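336aa long hypothetical dTDP-glucose 4,6-dehydratase (Pyrococcus horikoshii, PDB 2HUN) binds NAD and probably catalyses the dehydration of dTDP-glucose to its 4-keto-6-deoxy derivative, as a lyase with a Rossmann-type fold. Local coordinates at residues 233-236 with 237-240; 285-288 with 289-293. All coordinates share one frame; numbering follows the deposited sequence.

Contact 1: residues 233-236 with 237-240; sequences KGES and REIY
A type II beta turn running from E235 to E238 reverses the chain between helix 220-233 and strand 239-242, and Y240, two residues beyond the turn, reaches back to its first residue. R237 occupies the third place of the turn with positive phi (74°), the left-handed conformation this turn type needs there. The turn's own bond, from E238 N to E235 O, is long and weak at 3.4 Å. A second tie comes from the tyrosine: E235 N gives its hydrogen to Y240 OH, 2.9 Å away and almost straight at 176°, the amide meeting the ring at its edge and near its plane. Nearby, G234 CA packs 3.6 Å from the same Y240 OH, and the E235 side chain crosses the tyrosine at about a right angle, its CG 3.5 Å from Y240 OH. The two glutamates stand side by side, pointing the same way, with E235 CB 3.8 Å from E238 CG. Since E238 bends at chi2 (-64°), its OE2 comes within 4.4 Å of E235 OE1. A water bonded to Y240 OH at 2.7 Å also bonds, weakly, to E235 OE1. A phenylalanine in place of Y240 would keep the ring but would probably leave the E235 amide without its acceptor and this water without one of its mates. E238 OE1 is held by a salt bridge to K287, while S236 OG bonds to L171 O and A173 N. Backbone bonds of R237 with A173, E238 with I175, and Y240 with I175 and R177 lay the exit from the turn against parallel strand 172-182, and the Y240 side chain packs on helix 286-292.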
loop_
_atom_site.group_PDB
_atom_site.type_symbol
_atom_site.label_atom_id
_atom_site.label_comp_id
_atom_site.label_asym_id
_atom_site.label_seq_id
_atom_site.Cartn_x
_atom_site.Cartn_y
_atom_site.Cartn_z
ATOM N N LYS A 233 -0.709 -9.969 22.866
ATOM C CA LYS A 233 0.516 -10.739 22.666
ATOM C C LYS A 233 1.216 -10.603 21.317
ATOM O O LYS A 233 2.327 -11.108 21.146
ATOM C CB LYS A 233 0.229 -12.216 22.931
ATOM C CG LYS A 233 -0.365 -12.490 24.301
ATOM C CD LYS A 233 -0.813 -13.931 24.373
ATOM C CE LYS A 233 -1.675 -14.232 25.581
ATOM N NZ LYS A 233 -2.176 -15.642 25.516
ATOM N N GLY A 234 0.578 -9.927 20.364
ATOM C CA GLY A 234 1.177 -9.757 19.052
ATOM C C GLY A 234 2.444 -8.918 19.065
ATOM O O GLY A 234 2.554 -7.949 19.819
ATOM N N GLU A 235 3.399 -9.276 18.213
ATOM C CA GLU A 235 4.666 -8.558 18.142
ATOM C C GLU A 235 4.571 -7.384 17.177
ATOM O O GLU A 235 3.907 -7.470 16.146
ATOM C CB GLU A 235 5.773 -9.516 17.705
ATOM C CG GLU A 235 5.720 -10.844 18.444
ATOM C CD GLU A 235 6.804 -11.808 18.006
ATOM O OE1 GLU A 235 6.997 -11.988 16.782
ATOM O OE2 GLU A 235 7.458 -12.398 18.893
ATOM N N SER A 236 5.239 -6.288 17.519
ATOM C CA SER A 236 5.220 -5.095 16.688
ATOM C C SER A 236 5.884 -5.368 15.344
ATOM O O SER A 236 6.775 -6.206 15.254
ATOM C CB SER A 236 5.943 -3.949 17.402
ATOM O OG SER A 236 5.815 -2.735 16.683
ATOM N N ARG A 237 5.438 -4.661 14.308
ATOM C CA ARG A 237 5.987 -4.812 12.961
ATOM C C ARG A 237 5.553 -6.111 12.280
ATOM O O ARG A 237 6.005 -6.411 11.176
ATOM C CB ARG A 237 7.522 -4.760 13.004
ATOM C CG ARG A 237 8.060 -3.563 13.767
ATOM C CD ARG A 237 9.586 -3.506 13.823
ATOM N NE ARG A 237 10.019 -2.273 14.477
ATOM C CZ ARG A 237 11.255 -1.786 14.437
ATOM N NH1 ARG A 237 12.204 -2.429 13.771
ATOM N NH2 ARG A 237 11.542 -0.647 15.057
ATOM N N GLU A 238 4.676 -6.874 12.925
ATOM C CA GLU A 238 4.217 -8.144 12.359
ATOM C C GLU A 238 2.775 -8.148 11.851
ATOM O O GLU A 238 1.889 -7.527 12.437
ATOM C CB GLU A 238 4.347 -9.272 13.388
ATOM C CG GLU A 238 5.757 -9.589 13.859
ATOM C CD GLU A 238 6.654 -10.105 12.748
ATOM O OE1 GLU A 238 6.124 -10.547 11.707
ATOM O OE2 GLU A 238 7.891 -10.084 12.921
ATOM N N ILE A 239 2.553 -8.869 10.756
ATOM C CA ILE A 239 1.224 -9.011 10.189
ATOM C C ILE A 239 0.725 -10.405 10.581
ATOM O O ILE A 239 1.499 -11.375 10.588
ATOM C CB ILE A 239 1.242 -8.889 8.647
ATOM C CG1 ILE A 239 1.765 -7.507 8.238
ATOM C CG2 ILE A 239 -0.168 -9.104 8.087
ATOM C CD1 ILE A 239 1.768 -7.278 6.737
ATOM N N TYR A 240 -0.558 -10.498 10.918
ATOM C CA TYR A 240 -1.153 -11.762 11.321
ATOM C C TYR A 240 -2.408 -12.097 10.512
ATOM O O TYR A 240 -3.426 -11.411 10.622
ATOM C CB TYR A 240 -1.522 -11.723 12.815
ATOM C CG TYR A 240 -0.345 -11.658 13.763
ATOM C CD1 TYR A 240 0.360 -12.812 14.119
ATOM C CD2 TYR A 240 0.065 -10.438 14.306
ATOM C CE1 TYR A 240 1.449 -12.750 15.001
ATOM C CE2 TYR A 240 1.144 -10.366 15.178
ATOM C CZ TYR A 240 1.829 -11.519 15.525
ATOM O OH TYR A 240 2.879 -11.433 16.401
HETATM O O HOH W 1 4.840 -13.237 16.049
HETATM O O HOH W 2 8.905 -10.851 15.839
#

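Contact 2: residues 285-288 with 289-293; sequences SWKI and TRDLK
T289 OG1, in the first turn of helix 286-292, donates to the carbonyl O of S285, the N-cap residue, at 2.9 Å, from a direction tilted out of the carbonyl plane, beside a weak bond from T289 N to the same oxygen. Further backbone steps follow, R290 N to W286 O at 2.8 Å, D291 N to K287 O, and L292 N to I288 O. At the C-terminal end, K293 folds its NZ back onto R290 O.

Charge pairing is local. R290 grips D291 side-on, NE to OD1 at 2.7 Å and NH2 to OD2 at 3.2 Å; the carboxylate oxygens lie near the guanidinium plane but are met from above their own. The bend of R290 at chi3 (59°) turns the guanidinium back over K287, whose CA lies over one of its faces.

Apolar contacts complete the set. R290 CB makes a CH-pi contact over the five-membered ring of W286, 4.1 Å from its centroid, and the indole and guanidinium planes stand 88° apart. T289 CG2 touches W286 CZ3 at 3.9 Å, and on the buried side I288 CG1 meets L292 CD1 at 3.9 Å. The pattern is that of a short amphipathic helix: I288 and L292 pack on helix 220-233 and Y240, W286 and R290 lie exposed, and K293 leaves the helix with positive phi.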
loop_
_atom_site.group_PDB
_atom_site.type_symbol
_atom_site.label_atom_id
_atom_site.label_comp_id
_atom_site.label_asym_id
_atom_site.label_seq_id
_atom_site.Cartn_x
_atom_site.Cartn_y
_atom_site.Cartn_z
ATOM N N SER A 285 -3.161 -19.028 7.887
ATOM C CA SER A 285 -3.043 -18.442 9.222
ATOM C C SER A 285 -2.177 -19.251 10.191
ATOM O O SER A 285 -2.456 -19.309 11.389
ATOM C CB SER A 285 -4.434 -18.218 9.832
ATOM O OG SER A 285 -5.194 -19.413 9.832
ATOM N N TRP A 286 -1.117 -19.863 9.678
ATOM C CA TRP A 286 -0.217 -20.647 10.522
ATOM C C TRP A 286 0.597 -19.772 11.484
ATOM O O TRP A 286 0.868 -20.170 12.617
ATOM C CB TRP A 286 0.749 -21.460 9.657
ATOM C CG TRP A 286 1.796 -22.148 10.458
ATOM C CD1 TRP A 286 3.141 -21.900 10.438
ATOM C CD2 TRP A 286 1.592 -23.177 11.436
ATOM N NE1 TRP A 286 3.786 -22.711 11.344
ATOM C CE2 TRP A 286 2.860 -23.503 11.971
ATOM C CE3 TRP A 286 0.460 -23.855 11.914
ATOM C CZ2 TRP A 286 3.028 -24.481 12.966
ATOM C CZ3 TRP A 286 0.628 -24.828 12.905
ATOM C CH2 TRP A 286 1.904 -25.129 13.418
ATOM N N LYS A 287 0.982 -18.583 11.036
ATOM C CA LYS A 287 1.782 -17.681 11.864
ATOM C C LYS A 287 1.141 -17.405 13.222
ATOM O O LYS A 287 1.765 -17.596 14.265
ATOM C CB LYS A 287 2.017 -16.364 11.121
ATOM C CG LYS A 287 2.896 -15.350 11.852
ATOM C CD LYS A 287 3.177 -14.159 10.942
ATOM C CE LYS A 287 4.052 -13.118 11.601
ATOM N NZ LYS A 287 4.305 -11.976 10.672
ATOM N N ILE A 288 -0.112 -16.966 13.207
ATOM C CA ILE A 288 -0.807 -16.663 14.443
ATOM C C ILE A 288 -1.038 -17.930 15.259
ATOM O O ILE A 288 -1.033 -17.895 16.491
ATOM C CB ILE A 288 -2.143 -15.916 14.159
ATOM C CG1 ILE A 288 -2.633 -15.240 15.441
ATOM C CG2 ILE A 288 -3.194 -16.879 13.605
ATOM C CD1 ILE A 288 -3.847 -14.344 15.239
ATOM N N THR A 289 -1.219 -19.058 14.583
ATOM C CA THR A 289 -1.418 -20.315 15.291
ATOM C C THR A 289 -0.154 -20.658 16.069
ATOM O O THR A 289 -0.198 -20.905 17.274
ATOM C CB THR A 289 -1.713 -21.480 14.318
ATOM O OG1 THR A 289 -2.890 -21.186 13.560
ATOM C CG2 THR A 289 -1.914 -22.777 15.086
ATOM N N ARG A 290 0.971 -20.656 15.362
ATOM C CA ARG A 290 2.282 -20.980 15.922
ATOM C C ARG A 290 2.746 -20.041 17.030
ATOM O O ARG A 290 3.152 -20.490 18.099
ATOM C CB ARG A 290 3.336 -20.974 14.801
ATOM C CG ARG A 290 4.767 -21.371 15.227
ATOM C CD ARG A 290 5.795 -20.912 14.176
ATOM N NE ARG A 290 5.744 -19.459 14.000
ATOM C CZ ARG A 290 5.784 -18.829 12.830
ATOM N NH1 ARG A 290 5.887 -19.515 11.692
ATOM N NH2 ARG A 290 5.682 -17.506 12.793
ATOM N N ASP A 291 2.706 -18.740 16.761
ATOM C CA ASP A 291 3.171 -17.744 17.723
ATOM C C ASP A 291 2.229 -17.403 18.876
ATOM O O ASP A 291 2.647 -17.384 20.032
ATOM C CB ASP A 291 3.540 -16.447 16.996
ATOM C CG ASP A 291 4.712 -16.621 16.043
ATOM O OD1 ASP A 291 5.328 -17.701 16.039
ATOM O OD2 ASP A 291 5.021 -15.670 15.301
ATOM N N LEU A 292 0.960 -17.145 18.571
ATOM C CA LEU A 292 0.012 -16.767 19.611
ATOM C C LEU A 292 -0.949 -17.867 20.046
ATOM O O LEU A 292 -1.813 -17.638 20.895
ATOM C CB LEU A 292 -0.779 -15.543 19.152
ATOM C CG LEU A 292 0.036 -14.412 18.521
ATOM C CD1 LEU A 292 -0.866 -13.198 18.292
ATOM C CD2 LEU A 292 1.209 -14.050 19.414
ATOM N N LYS A 293 -0.806 -19.055 19.466
ATOM C CA LYS A 293 -1.663 -20.185 19.811
ATOM C C LYS A 293 -3.146 -19.956 19.547
ATOM O O LYS A 293 -3.995 -20.531 20.227
ATOM C CB LYS A 293 -1.469 -20.574 21.281
ATOM C CG LYS A 293 -0.205 -21.368 21.551
ATOM C CD LYS A 293 1.027 -20.593 21.146
ATOM C CE LYS A 293 2.310 -21.394 21.339
ATOM N NZ LYS A 293 3.481 -20.544 20.963
#

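The two contacts illustrate how short local motifs join across a fold. Contact 1 comes first along the chain, in the passage from helix 220-233 to strand 239-242 of the mixed sheet; contact 2 follows on helix 286-292. Their centres are about 11 Å apart, on the same side of the chain's centre, and they touch. K287 joins them, through E238, probably I239 O, and a cation-pi contact with Y240. I288 CB packs against Y240 CD1, and L292 CD2 against K233 O. Helix 286-292 thus packs on strand 239-242 and helix 220-233 of the Rossmann-type fold; the side chains of Y240 and S285 are each about 13 Å from the bound NAD, near the cofactor site but not in it.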